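Local coordinates for aclacinomycin-N/aclacinomycin-A oxidase (Streptomyces galilaeus, PDB 2IPI), which oxidises the terminal sugar of aclacinomycins in two successive oxygen-dependent steps, converting aclacinomycin N to A and A to Y with a bicovalently bound FAD, at residues A[119-124]-A[239-244]; A[380-385]-A[445-450]; A[388-393]-A[438-443]. All coordinates share one frame; numbering follows the deposited sequence.

Interaction 1: A[119-124]-A[239-244]; sequences RAFAVE and QLLPKA
Leu240 touches both Arg119, just before strand 120-123, and Phe121 within it. Its CD1 methyl lies 3.4 Å from Arg119 CG, the two side chains crossing at about a right angle, while CD2 stays near the guanidinium at 4.0 Å from NH1. Its CB approaches the rim of the Phe121 ring, near the ring plane, with CE1 4.1 Å away. A branched aliphatic side chain suits this spot, because it can touch the CG methylene of an arginine and an aromatic edge together. Next, the Leu241 and Phe121 side chains reach toward each other from opposite directions, CD1 of the leucine 3.3 Å from Phe121 CD1, a tight and oblique approach. With Pro242 the chain turns away from the strand.

On the other side, Arg119 belongs to a G1 beta bulge and has left-handed backbone angles (phi 58°, psi 43°). Its carbonyl oxygen is buried under Leu240 with no hydrogen-bond partner. The chain runs extended and then bends at chi3 (78°), which carries NH1 beyond the leucine to the carbonyl oxygens of Ala232 and Gly234.

Strand 120-123 lies between strands 112-115 and 221-227 in the antiparallel sheet of the FAD-binding domain. Phe121 also packs edge-to-face with Trp140 of helix 129-140 and meets Tyr114, Leu241 rests on Phe227, and Pro242 touches helix 167-170. The loop between strands 221-227 and 248-256 is thus pressed onto this sheet.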
loop_
_atom_site.group_PDB
_atom_site.type_symbol
_atom_site.label_atom_id
_atom_site.label_comp_id
_atom_site.label_asym_id
_atom_site.label_seq_id
_atom_site.Cartn_x
_atom_site.Cartn_y
_atom_site.Cartn_z
ATOM N N ARG A 119 21.340 3.255 -16.645
ATOM C CA ARG A 119 20.979 4.534 -16.036
ATOM C C ARG A 119 19.781 4.317 -15.108
ATOM O O ARG A 119 18.828 5.096 -15.079
ATOM C CB ARG A 119 20.673 5.574 -17.110
ATOM C CG ARG A 119 20.902 7.013 -16.703
ATOM C CD ARG A 119 21.042 7.890 -17.945
ATOM N NE ARG A 119 19.730 8.167 -18.511
ATOM C CZ ARG A 119 19.079 9.317 -18.383
ATOM N NH1 ARG A 119 19.612 10.325 -17.697
ATOM N NH2 ARG A 119 17.885 9.479 -18.938
ATOM N N ALA A 120 19.879 3.219 -14.360
ATOM C CA ALA A 120 18.755 2.873 -13.495
ATOM C C ALA A 120 19.210 2.172 -12.231
ATOM O O ALA A 120 20.330 1.668 -12.146
ATOM C CB ALA A 120 17.762 1.994 -14.251
ATOM N N PHE A 121 18.327 2.129 -11.239
ATOM C CA PHE A 121 18.611 1.464 -9.984
ATOM C C PHE A 121 17.923 0.104 -9.832
ATOM O O PHE A 121 16.678 0.067 -9.903
ATOM C CB PHE A 121 18.145 2.382 -8.856
ATOM C CG PHE A 121 18.995 3.603 -8.571
ATOM C CD1 PHE A 121 18.688 4.805 -9.180
ATOM C CD2 PHE A 121 20.077 3.547 -7.708
ATOM C CE1 PHE A 121 19.410 5.964 -8.952
ATOM C CE2 PHE A 121 20.802 4.712 -7.460
ATOM C CZ PHE A 121 20.466 5.906 -8.073
ATOM N N ALA A 122 18.720 -0.930 -9.599
ATOM C CA ALA A 122 18.377 -2.320 -9.352
ATOM C C ALA A 122 17.755 -2.590 -7.987
ATOM O O ALA A 122 18.310 -2.292 -6.939
ATOM C CB ALA A 122 19.566 -3.236 -9.586
ATOM N N VAL A 123 16.542 -3.151 -7.935
ATOM C CA VAL A 123 15.982 -3.569 -6.644
ATOM C C VAL A 123 15.252 -4.901 -6.794
ATOM O O VAL A 123 14.316 -5.039 -7.591
ATOM C CB VAL A 123 15.042 -2.547 -5.992
ATOM C CG1 VAL A 123 15.617 -1.137 -5.962
ATOM C CG2 VAL A 123 13.675 -2.481 -6.682
ATOM N N GLU A 124 15.640 -5.922 -6.025
ATOM C CA GLU A 124 14.961 -7.234 -6.161
ATOM C C GLU A 124 13.751 -7.301 -5.255
ATOM O O GLU A 124 13.708 -6.625 -4.234
ATOM C CB GLU A 124 15.957 -8.355 -5.886
ATOM C CG GLU A 124 16.869 -8.615 -7.086
ATOM C CD GLU A 124 18.015 -9.550 -6.758
ATOM O OE1 GLU A 124 18.007 -10.314 -5.778
ATOM O OE2 GLU A 124 18.998 -9.579 -7.539
ATOM N N GLN A 239 21.296 12.154 -8.911
ATOM C CA GLN A 239 20.335 13.111 -9.444
ATOM C C GLN A 239 19.307 12.390 -10.321
ATOM O O GLN A 239 18.598 13.061 -11.076
ATOM C CB GLN A 239 20.994 14.198 -10.274
ATOM C CG GLN A 239 21.913 15.155 -9.531
ATOM C CD GLN A 239 22.149 16.401 -10.358
ATOM O OE1 GLN A 239 21.315 17.303 -10.460
ATOM N NE2 GLN A 239 23.332 16.444 -10.977
ATOM N N LEU A 240 19.255 11.067 -10.191
ATOM C CA LEU A 240 18.356 10.278 -11.045
ATOM C C LEU A 240 17.113 9.843 -10.295
ATOM O O LEU A 240 16.186 9.269 -10.890
ATOM C CB LEU A 240 19.085 9.071 -11.659
ATOM C CG LEU A 240 20.089 9.420 -12.767
ATOM C CD1 LEU A 240 20.569 8.185 -13.508
ATOM C CD2 LEU A 240 19.493 10.438 -13.731
ATOM N N LEU A 241 17.049 10.091 -8.990
ATOM C CA LEU A 241 15.809 9.867 -8.231
ATOM C C LEU A 241 15.751 10.948 -7.141
ATOM O O LEU A 241 16.799 11.553 -6.868
ATOM C CB LEU A 241 15.701 8.485 -7.624
ATOM C CG LEU A 241 15.691 7.184 -8.395
ATOM C CD1 LEU A 241 16.117 6.014 -7.531
ATOM C CD2 LEU A 241 14.264 6.983 -8.883
ATOM N N PRO A 242 14.615 11.205 -6.515
ATOM C CA PRO A 242 14.536 12.272 -5.504
ATOM C C PRO A 242 15.525 12.060 -4.369
ATOM O O PRO A 242 15.804 10.951 -3.911
ATOM C CB PRO A 242 13.094 12.165 -4.999
ATOM C CG PRO A 242 12.372 11.643 -6.217
ATOM C CD PRO A 242 13.300 10.526 -6.669
ATOM N N LYS A 243 16.047 13.199 -3.897
ATOM C CA LYS A 243 16.962 13.234 -2.781
ATOM C C LYS A 243 16.248 13.198 -1.436
ATOM O O LYS A 243 15.233 13.864 -1.271
ATOM C CB LYS A 243 17.817 14.512 -2.817
ATOM C CG LYS A 243 19.305 14.183 -2.864
ATOM C CD LYS A 243 19.690 13.783 -4.283
ATOM C CE LYS A 243 20.396 14.941 -4.985
ATOM N NZ LYS A 243 21.875 14.807 -4.824
ATOM N N ALA A 244 16.796 12.439 -0.495
ATOM C CA ALA A 244 16.218 12.348 0.836
ATOM C C ALA A 244 16.159 13.726 1.493
ATOM O O ALA A 244 16.982 14.585 1.187
ATOM C CB ALA A 244 16.983 11.369 1.721
#

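Interaction 2: A[380-385]-A[445-450]; sequences LYRHLS and YREIFA
Leu380 and Ile448 mark the closest approach of the two backbones, with 7.5 Å between their CA atoms. The first belongs to the later part of helix 374-385; the second is the last residue of helix 434-448, since Phe449 has already left helical angles. The bond from Phe449 N to Tyr445 O, 3.0 Å, still closes the final turn.

At the buried side of the contact Leu380 CD1 meets Ile448 CG2 at 4.5 Å, a loose touch of methyl groups. Leu380 also rests on Phe265 of helix 262-278, and Ile448 on Met424 of strand 420-428, so the two helices pack side by side against the seven-stranded antiparallel sheet. Ile448 CG1 lies over the centre of the Phe449 ring, and Phe449 CD2 over the Tyr445 ring, so apolar groups stack on one another at the helix end.

Nearer the solvent, Arg382 holds CG anti to its own N (chi1 -159°) and bends at chi3, which brings NH1 within 3.2 Å of Glu447 OE2. The guanidinium and carboxylate planes are only 19° apart. His383 is directed at the same carboxylate, but its ring orientation is doubtful and no bond can be assigned.

Long charged chains suit this more exposed side because they can span the gap between helices. The salt bridge is weak, its N-H pointing poorly (135°), and the place of OE2, which also has a weak bond with Thr379 OG1, is uncertain. Loose apolar contact and weak ion pair make a light junction.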
loop_
_atom_site.group_PDB
_atom_site.type_symbol
_atom_site.label_atom_id
_atom_site.label_comp_id
_atom_site.label_asym_id
_atom_site.label_seq_id
_atom_site.Cartn_x
_atom_site.Cartn_y
_atom_site.Cartn_z
ATOM N N LEU A 380 -18.631 7.883 12.411
ATOM C CA LEU A 380 -17.281 7.745 12.920
ATOM C C LEU A 380 -17.271 7.869 14.439
ATOM O O LEU A 380 -16.870 6.946 15.150
ATOM C CB LEU A 380 -16.371 8.811 12.302
ATOM C CG LEU A 380 -15.192 8.337 11.451
ATOM C CD1 LEU A 380 -15.326 6.876 11.068
ATOM C CD2 LEU A 380 -15.055 9.192 10.201
ATOM N N TYR A 381 -17.720 9.009 14.957
ATOM C CA TYR A 381 -17.686 9.206 16.404
ATOM C C TYR A 381 -18.442 8.110 17.146
ATOM O O TYR A 381 -17.911 7.534 18.102
ATOM C CB TYR A 381 -18.234 10.587 16.789
ATOM C CG TYR A 381 -18.123 10.869 18.275
ATOM C CD1 TYR A 381 -16.951 11.425 18.779
ATOM C CD2 TYR A 381 -19.143 10.600 19.171
ATOM C CE1 TYR A 381 -16.820 11.690 20.126
ATOM C CE2 TYR A 381 -19.021 10.868 20.522
ATOM C CZ TYR A 381 -17.851 11.418 20.995
ATOM O OH TYR A 381 -17.695 11.696 22.333
ATOM N N ARG A 382 -19.682 7.802 16.772
ATOM C CA ARG A 382 -20.446 6.829 17.563
ATOM C C ARG A 382 -19.771 5.469 17.611
ATOM O O ARG A 382 -19.693 4.789 18.642
ATOM C CB ARG A 382 -21.855 6.666 17.007
ATOM C CG ARG A 382 -22.872 6.098 17.993
ATOM C CD ARG A 382 -24.176 5.819 17.237
ATOM N NE ARG A 382 -24.387 6.790 16.154
ATOM C CZ ARG A 382 -24.537 6.483 14.877
ATOM N NH1 ARG A 382 -24.498 5.219 14.497
ATOM N NH2 ARG A 382 -24.721 7.388 13.931
ATOM N N HIS A 383 -19.288 5.018 16.453
ATOM C CA HIS A 383 -18.652 3.695 16.433
ATOM C C HIS A 383 -17.294 3.718 17.099
ATOM O O HIS A 383 -16.797 2.707 17.609
ATOM C CB HIS A 383 -18.519 3.215 14.994
ATOM C CG HIS A 383 -19.644 2.299 14.603
ATOM N ND1 HIS A 383 -20.788 2.744 13.981
ATOM C CD2 HIS A 383 -19.790 0.970 14.764
ATOM C CE1 HIS A 383 -21.588 1.719 13.771
ATOM N NE2 HIS A 383 -21.013 0.625 14.231
ATOM N N LEU A 384 -16.656 4.899 17.107
ATOM C CA LEU A 384 -15.338 4.871 17.763
ATOM C C LEU A 384 -15.554 5.045 19.262
ATOM O O LEU A 384 -14.883 4.400 20.055
ATOM C CB LEU A 384 -14.405 5.905 17.145
ATOM C CG LEU A 384 -13.800 5.537 15.779
ATOM C CD1 LEU A 384 -13.183 6.742 15.081
ATOM C CD2 LEU A 384 -12.777 4.423 15.926
ATOM N N SER A 385 -16.493 5.891 19.660
ATOM C CA SER A 385 -16.698 6.171 21.076
ATOM C C SER A 385 -17.225 4.976 21.864
ATOM O O SER A 385 -16.973 4.860 23.071
ATOM C CB SER A 385 -17.650 7.360 21.242
ATOM O OG SER A 385 -17.545 7.826 22.584
ATOM N N TYR A 445 -17.770 0.509 8.139
ATOM C CA TYR A 445 -17.568 0.768 6.723
ATOM C C TYR A 445 -18.875 0.956 5.955
ATOM O O TYR A 445 -19.047 1.970 5.274
ATOM C CB TYR A 445 -16.785 -0.392 6.102
ATOM C CG TYR A 445 -16.116 -0.059 4.788
ATOM C CD1 TYR A 445 -16.626 -0.511 3.585
ATOM C CD2 TYR A 445 -14.951 0.699 4.764
ATOM C CE1 TYR A 445 -16.010 -0.208 2.379
ATOM C CE2 TYR A 445 -14.331 1.003 3.570
ATOM C CZ TYR A 445 -14.861 0.550 2.384
ATOM O OH TYR A 445 -14.233 0.855 1.200
ATOM N N ARG A 446 -19.775 -0.018 6.055
ATOM C CA ARG A 446 -21.050 0.040 5.350
ATOM C C ARG A 446 -21.849 1.274 5.757
ATOM O O ARG A 446 -22.562 1.913 4.985
ATOM C CB ARG A 446 -21.867 -1.226 5.616
ATOM N N GLU A 447 -21.731 1.614 7.038
ATOM C CA GLU A 447 -22.493 2.753 7.556
ATOM C C GLU A 447 -21.935 4.069 7.058
ATOM O O GLU A 447 -22.713 4.967 6.699
ATOM C CB GLU A 447 -22.484 2.668 9.079
ATOM C CG GLU A 447 -23.724 3.224 9.761
ATOM C CD GLU A 447 -23.464 3.335 11.257
ATOM O OE1 GLU A 447 -23.628 2.303 11.945
ATOM O OE2 GLU A 447 -23.084 4.444 11.688
ATOM N N ILE A 448 -20.609 4.282 6.999
ATOM C CA ILE A 448 -20.276 5.583 6.411
ATOM C C ILE A 448 -20.396 5.545 4.890
ATOM O O ILE A 448 -20.371 6.602 4.249
ATOM C CB ILE A 448 -18.900 6.149 6.793
ATOM C CG1 ILE A 448 -17.921 6.171 5.609
ATOM C CG2 ILE A 448 -18.302 5.466 8.011
ATOM C CD1 ILE A 448 -16.649 5.451 5.943
ATOM N N PHE A 449 -20.521 4.385 4.243
ATOM C CA PHE A 449 -20.647 4.443 2.780
ATOM C C PHE A 449 -22.042 3.979 2.346
ATOM O O PHE A 449 -22.286 3.687 1.178
ATOM C CB PHE A 449 -19.562 3.618 2.090
ATOM C CG PHE A 449 -18.210 4.322 2.191
ATOM C CD1 PHE A 449 -18.050 5.579 1.641
ATOM C CD2 PHE A 449 -17.148 3.710 2.836
ATOM C CE1 PHE A 449 -16.834 6.246 1.712
ATOM C CE2 PHE A 449 -15.924 4.359 2.917
ATOM C CZ PHE A 449 -15.790 5.616 2.360
ATOM N N ALA A 450 -22.893 3.954 3.358
ATOM C CA ALA A 450 -24.274 3.520 3.317
ATOM C C ALA A 450 -25.083 4.195 2.223
ATOM O O ALA A 450 -25.976 3.557 1.655
ATOM C CB ALA A 450 -24.926 3.769 4.676
#

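Interaction 3: A[388-393]-A[438-443]; sequences SQVWGE and LAWIRE. With AKY (methyl (2S,4R)-2-ethyl-2,5,7-trihydroxy-6,11-dioxo-4-{[2,3,6-trideoxy-4-O-{2,6-dideoxy-4-O-[(2S,6S)-6-methyl-5-oxotetrahydro-2h -pyran-2-yl]-alpha-D-lyxo-hexopyranosyl}-3-(dimethylamino)-D-ribo-hexopyranosyl]oxy}-1,2,3,4,6,11-hexahydrotetracene-1-c arboxylate), chain E.
Val390 lays its CG2 methyl over one face of Trp440, 3.4 Å from the centroid of the five-membered ring and 19° off its normal, a clear CH-pi contact. Two residues on, Gly392 CA comes within 3.2 Å of Trp440 NE1; with no side chain in the way, the indole can lie directly against the backbone. Ser388 CB touches the benzo side more distantly, at CE3. Trp440 also touches Ala426 of strand 420-428 and Ser297.

In the second shell, Ser388 OG accepts the Val390 amide in a short bond (2.5 Å, 165°), an ST turn just ahead of the strand. Trp391 and Glu393, the ligand-facing residues, point away from the helix. Trp391, the centre of an inverse gamma turn, spreads one ring face along the flat aglycone of the bound anthracycline, with CZ3 3.3 Å from AKY C1. Glu393 OE1 is 4.0 Å from the dimethylamino carbon C52 of AKY, and OE2 is hydrogen-bonded to Ser395 OG; such a carboxylate would probably suit a protonated amine.

Thr427 and Tyr469 also hydrogen-bond the ligand. Alternation along 390-393 gives one side to helix 434-448 and the other to the anthracycline, as in the helix-backed substrate-domain sheet of berberine-bridge-type flavoenzymes.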
loop_
_atom_site.group_PDB
_atom_site.type_symbol
_atom_site.label_atom_id
_atom_site.label_comp_id
_atom_site.label_asym_id
_atom_site.label_seq_id
_atom_site.Cartn_x
_atom_site.Cartn_y
_atom_site.Cartn_z
ATOM N N SER A 388 -17.253 -0.939 22.332
ATOM C CA SER A 388 -17.188 -2.111 21.481
ATOM C C SER A 388 -16.487 -3.233 22.218
ATOM O O SER A 388 -15.958 -3.057 23.329
ATOM C CB SER A 388 -16.418 -1.758 20.199
ATOM O OG SER A 388 -15.315 -2.646 20.024
ATOM N N GLN A 389 -16.404 -4.447 21.663
ATOM C CA GLN A 389 -15.507 -5.328 22.447
ATOM C C GLN A 389 -14.209 -5.533 21.686
ATOM O O GLN A 389 -13.424 -6.424 21.986
ATOM C CB GLN A 389 -16.196 -6.632 22.838
ATOM C CG GLN A 389 -15.712 -7.196 24.162
ATOM C CD GLN A 389 -16.526 -6.733 25.362
ATOM O OE1 GLN A 389 -17.735 -6.516 25.264
ATOM N NE2 GLN A 389 -15.853 -6.561 26.494
ATOM N N VAL A 390 -13.975 -4.674 20.685
ATOM C CA VAL A 390 -12.846 -4.849 19.781
ATOM C C VAL A 390 -12.018 -3.583 19.553
ATOM O O VAL A 390 -12.500 -2.457 19.673
ATOM C CB VAL A 390 -13.298 -5.327 18.383
ATOM C CG1 VAL A 390 -14.697 -5.918 18.372
ATOM C CG2 VAL A 390 -13.219 -4.164 17.398
ATOM N N TRP A 391 -10.759 -3.810 19.200
ATOM C CA TRP A 391 -9.737 -2.820 18.918
ATOM C C TRP A 391 -9.838 -2.255 17.506
ATOM O O TRP A 391 -9.100 -2.699 16.619
ATOM C CB TRP A 391 -8.346 -3.445 19.096
ATOM C CG TRP A 391 -7.455 -2.668 20.009
ATOM C CD1 TRP A 391 -6.346 -1.951 19.677
ATOM C CD2 TRP A 391 -7.612 -2.541 21.431
ATOM N NE1 TRP A 391 -5.801 -1.382 20.808
ATOM C CE2 TRP A 391 -6.562 -1.730 21.896
ATOM C CE3 TRP A 391 -8.540 -3.034 22.346
ATOM C CZ2 TRP A 391 -6.409 -1.397 23.241
ATOM C CZ3 TRP A 391 -8.385 -2.699 23.682
ATOM C CH2 TRP A 391 -7.328 -1.890 24.115
ATOM N N GLY A 392 -10.735 -1.300 17.282
ATOM C CA GLY A 392 -10.988 -0.674 16.012
ATOM C C GLY A 392 -10.371 0.695 15.851
ATOM O O GLY A 392 -10.094 1.467 16.780
ATOM N N GLU A 393 -10.107 1.075 14.592
ATOM C CA GLU A 393 -9.620 2.435 14.373
ATOM C C GLU A 393 -9.744 2.837 12.903
ATOM O O GLU A 393 -9.784 1.992 12.014
ATOM C CB GLU A 393 -8.183 2.609 14.848
ATOM C CG GLU A 393 -7.132 1.678 14.255
ATOM C CD GLU A 393 -6.159 2.488 13.403
ATOM O OE1 GLU A 393 -4.924 2.320 13.496
ATOM O OE2 GLU A 393 -6.709 3.310 12.637
ATOM N N LEU A 438 -14.781 -9.153 13.099
ATOM C CA LEU A 438 -15.285 -9.011 11.736
ATOM C C LEU A 438 -16.561 -8.176 11.694
ATOM O O LEU A 438 -16.733 -7.307 10.838
ATOM C CB LEU A 438 -15.541 -10.383 11.108
ATOM C CG LEU A 438 -14.299 -11.197 10.730
ATOM C CD1 LEU A 438 -14.621 -12.683 10.698
ATOM C CD2 LEU A 438 -13.763 -10.724 9.385
ATOM N N ALA A 439 -17.466 -8.431 12.638
ATOM C CA ALA A 439 -18.713 -7.664 12.654
ATOM C C ALA A 439 -18.454 -6.167 12.760
ATOM O O ALA A 439 -19.010 -5.341 12.033
ATOM C CB ALA A 439 -19.593 -8.132 13.808
ATOM N N TRP A 440 -17.586 -5.799 13.687
ATOM C CA TRP A 440 -17.205 -4.423 13.935
ATOM C C TRP A 440 -16.728 -3.702 12.685
ATOM O O TRP A 440 -17.251 -2.653 12.318
ATOM C CB TRP A 440 -16.102 -4.418 15.013
ATOM C CG TRP A 440 -15.128 -3.290 14.854
ATOM C CD1 TRP A 440 -13.884 -3.313 14.288
ATOM C CD2 TRP A 440 -15.348 -1.944 15.288
ATOM N NE1 TRP A 440 -13.326 -2.065 14.347
ATOM C CE2 TRP A 440 -14.197 -1.206 14.955
ATOM C CE3 TRP A 440 -16.414 -1.303 15.927
ATOM C CZ2 TRP A 440 -14.075 0.152 15.236
ATOM C CZ3 TRP A 440 -16.286 0.043 16.201
ATOM C CH2 TRP A 440 -15.131 0.758 15.859
ATOM N N ILE A 441 -15.698 -4.251 12.022
ATOM C CA ILE A 441 -15.113 -3.515 10.903
ATOM C C ILE A 441 -16.089 -3.371 9.742
ATOM O O ILE A 441 -16.090 -2.382 9.010
ATOM C CB ILE A 441 -13.821 -4.166 10.358
ATOM C CG1 ILE A 441 -13.775 -5.688 10.414
ATOM C CG2 ILE A 441 -12.611 -3.581 11.068
ATOM C CD1 ILE A 441 -14.567 -6.381 9.326
ATOM N N ARG A 442 -16.936 -4.395 9.568
ATOM C CA ARG A 442 -17.835 -4.294 8.419
ATOM C C ARG A 442 -18.906 -3.242 8.667
ATOM O O ARG A 442 -19.248 -2.485 7.762
ATOM C CB ARG A 442 -18.469 -5.652 8.124
ATOM C CG ARG A 442 -17.506 -6.651 7.516
ATOM C CD ARG A 442 -17.912 -8.065 7.935
ATOM N NE ARG A 442 -17.272 -9.038 7.056
ATOM C CZ ARG A 442 -17.147 -10.333 7.230
ATOM N NH1 ARG A 442 -17.630 -10.916 8.311
ATOM N NH2 ARG A 442 -16.526 -11.053 6.301
ATOM N N GLU A 443 -19.425 -3.221 9.884
ATOM C CA GLU A 443 -20.427 -2.248 10.294
ATOM C C GLU A 443 -19.987 -0.804 10.137
ATOM O O GLU A 443 -20.750 -0.002 9.598
ATOM C CB GLU A 443 -20.795 -2.499 11.763
ATOM C CG GLU A 443 -21.891 -3.533 11.971
ATOM C CD GLU A 443 -21.683 -4.330 13.246
ATOM O OE1 GLU A 443 -22.309 -5.409 13.400
ATOM O OE2 GLU A 443 -20.883 -3.884 14.100
HETATM O O15 AKY E . -1.218 2.737 4.230
HETATM C C42 AKY E . -0.899 2.134 5.272
HETATM C C40 AKY E . -0.053 2.917 6.305
HETATM C C38 AKY E . 0.203 2.207 7.572
HETATM C C39 AKY E . -1.557 0.776 5.751
HETATM C C41 AKY E . -2.787 0.245 5.688
HETATM O O14 AKY E . -0.838 0.093 6.752
HETATM C C37 AKY E . -0.521 0.937 7.851
HETATM O O13 AKY E . 0.141 0.260 8.889
HETATM C C35 AKY E . -0.681 -0.371 9.825
HETATM C C34 AKY E . -0.725 0.364 11.168
HETATM C C36 AKY E . -0.558 1.777 11.027
HETATM O O11 AKY E . 0.248 -0.171 12.219
HETATM C C33 AKY E . -0.355 -1.848 9.961
HETATM O O12 AKY E . -0.346 -2.674 8.687
HETATM C C32 AKY E . 0.681 -2.121 10.859
HETATM C C31 AKY E . 0.371 -1.685 12.161
HETATM O O7 AKY E . -1.904 -2.225 18.220
HETATM C C7 AKY E . -1.247 -3.180 19.055
HETATM C C8 AKY E . 0.070 -2.649 19.472
HETATM C C9 AKY E . -0.090 -1.700 20.633
HETATM O O9 AKY E . -1.081 -0.802 20.269
HETATM C C13 AKY E . 1.229 -1.081 20.927
HETATM C C14 AKY E . 1.587 -0.321 19.648
HETATM C C20 AKY E . -2.153 -3.397 20.224
HETATM C C19 AKY E . -1.855 -3.015 21.535
HETATM C C10 AKY E . -0.461 -2.508 21.816
HETATM C C11 AKY E . -2.734 -3.307 22.578
HETATM C C18 AKY E . -3.919 -4.000 22.330
HETATM C C17 AKY E . -4.231 -4.396 21.024
HETATM C C6 AKY E . -3.349 -4.078 19.998
HETATM O O6 AKY E . -3.617 -4.450 18.728
HETATM C C12 AKY E . -4.769 -4.336 23.409
HETATM O O3 AKY E . -4.516 -3.982 24.581
HETATM C C15 AKY E . -5.934 -5.101 23.154
HETATM C C1 AKY E . -6.736 -5.493 24.225
HETATM C C2 AKY E . -7.866 -6.289 24.039
HETATM C C3 AKY E . -8.187 -6.680 22.740
HETATM C C16 AKY E . -6.249 -5.507 21.839
HETATM C C5 AKY E . -5.398 -5.154 20.769
HETATM O O5 AKY E . -5.564 -5.508 19.584
HETATM C C4 AKY E . -7.396 -6.297 21.660
HETATM O O4 AKY E . -7.762 -6.727 20.425
HETATM O O18 AKY E . -0.788 -2.280 12.766
HETATM C C45 AKY E . -1.965 -2.670 16.858
HETATM C C43 AKY E . 0.434 -3.736 21.954
HETATM O O16 AKY E . 0.229 -4.763 21.297
HETATM O O17 AKY E . 1.477 -3.740 22.834
HETATM C C44 AKY E . 1.250 -4.802 23.770
HETATM O O19 AKY E . -0.717 -3.060 16.340
HETATM C C47 AKY E . -2.393 -1.809 14.521
HETATM N N11 AKY E . -3.445 -2.423 13.691
HETATM C C52 AKY E . -4.317 -1.592 12.934
HETATM C C51 AKY E . -3.178 -3.692 13.103
HETATM C C46 AKY E . -2.572 -1.555 16.012
HETATM C C48 AKY E . -0.915 -1.990 14.171
HETATM C C49 AKY E . -0.328 -3.149 14.958
HETATM C C50 AKY E . -0.106 -4.511 14.290
#

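Overall arrangement
Interaction 1 stands apart, its centre about 41 and 42 Å from those of the other two, across the middle of the chain; one of its segments lies in the FAD-binding part, the other in the loop that leads on to the seven-stranded sheet. Interactions 2 and 3, about 10 Å apart between centres, share helix 434-448, whose middle packs on strand 391-398 and whose end meets helix 374-385, the element preceding that strand. They touch directly, with His383 O 3.1 Å from Trp440 CZ3. Interactions 1 and 3 are buried and rest on aliphatic groups against aromatic rings; interaction 2 is partly buried and adds a weak salt bridge on its outer side. Interaction 3 alone reaches the substrate pocket.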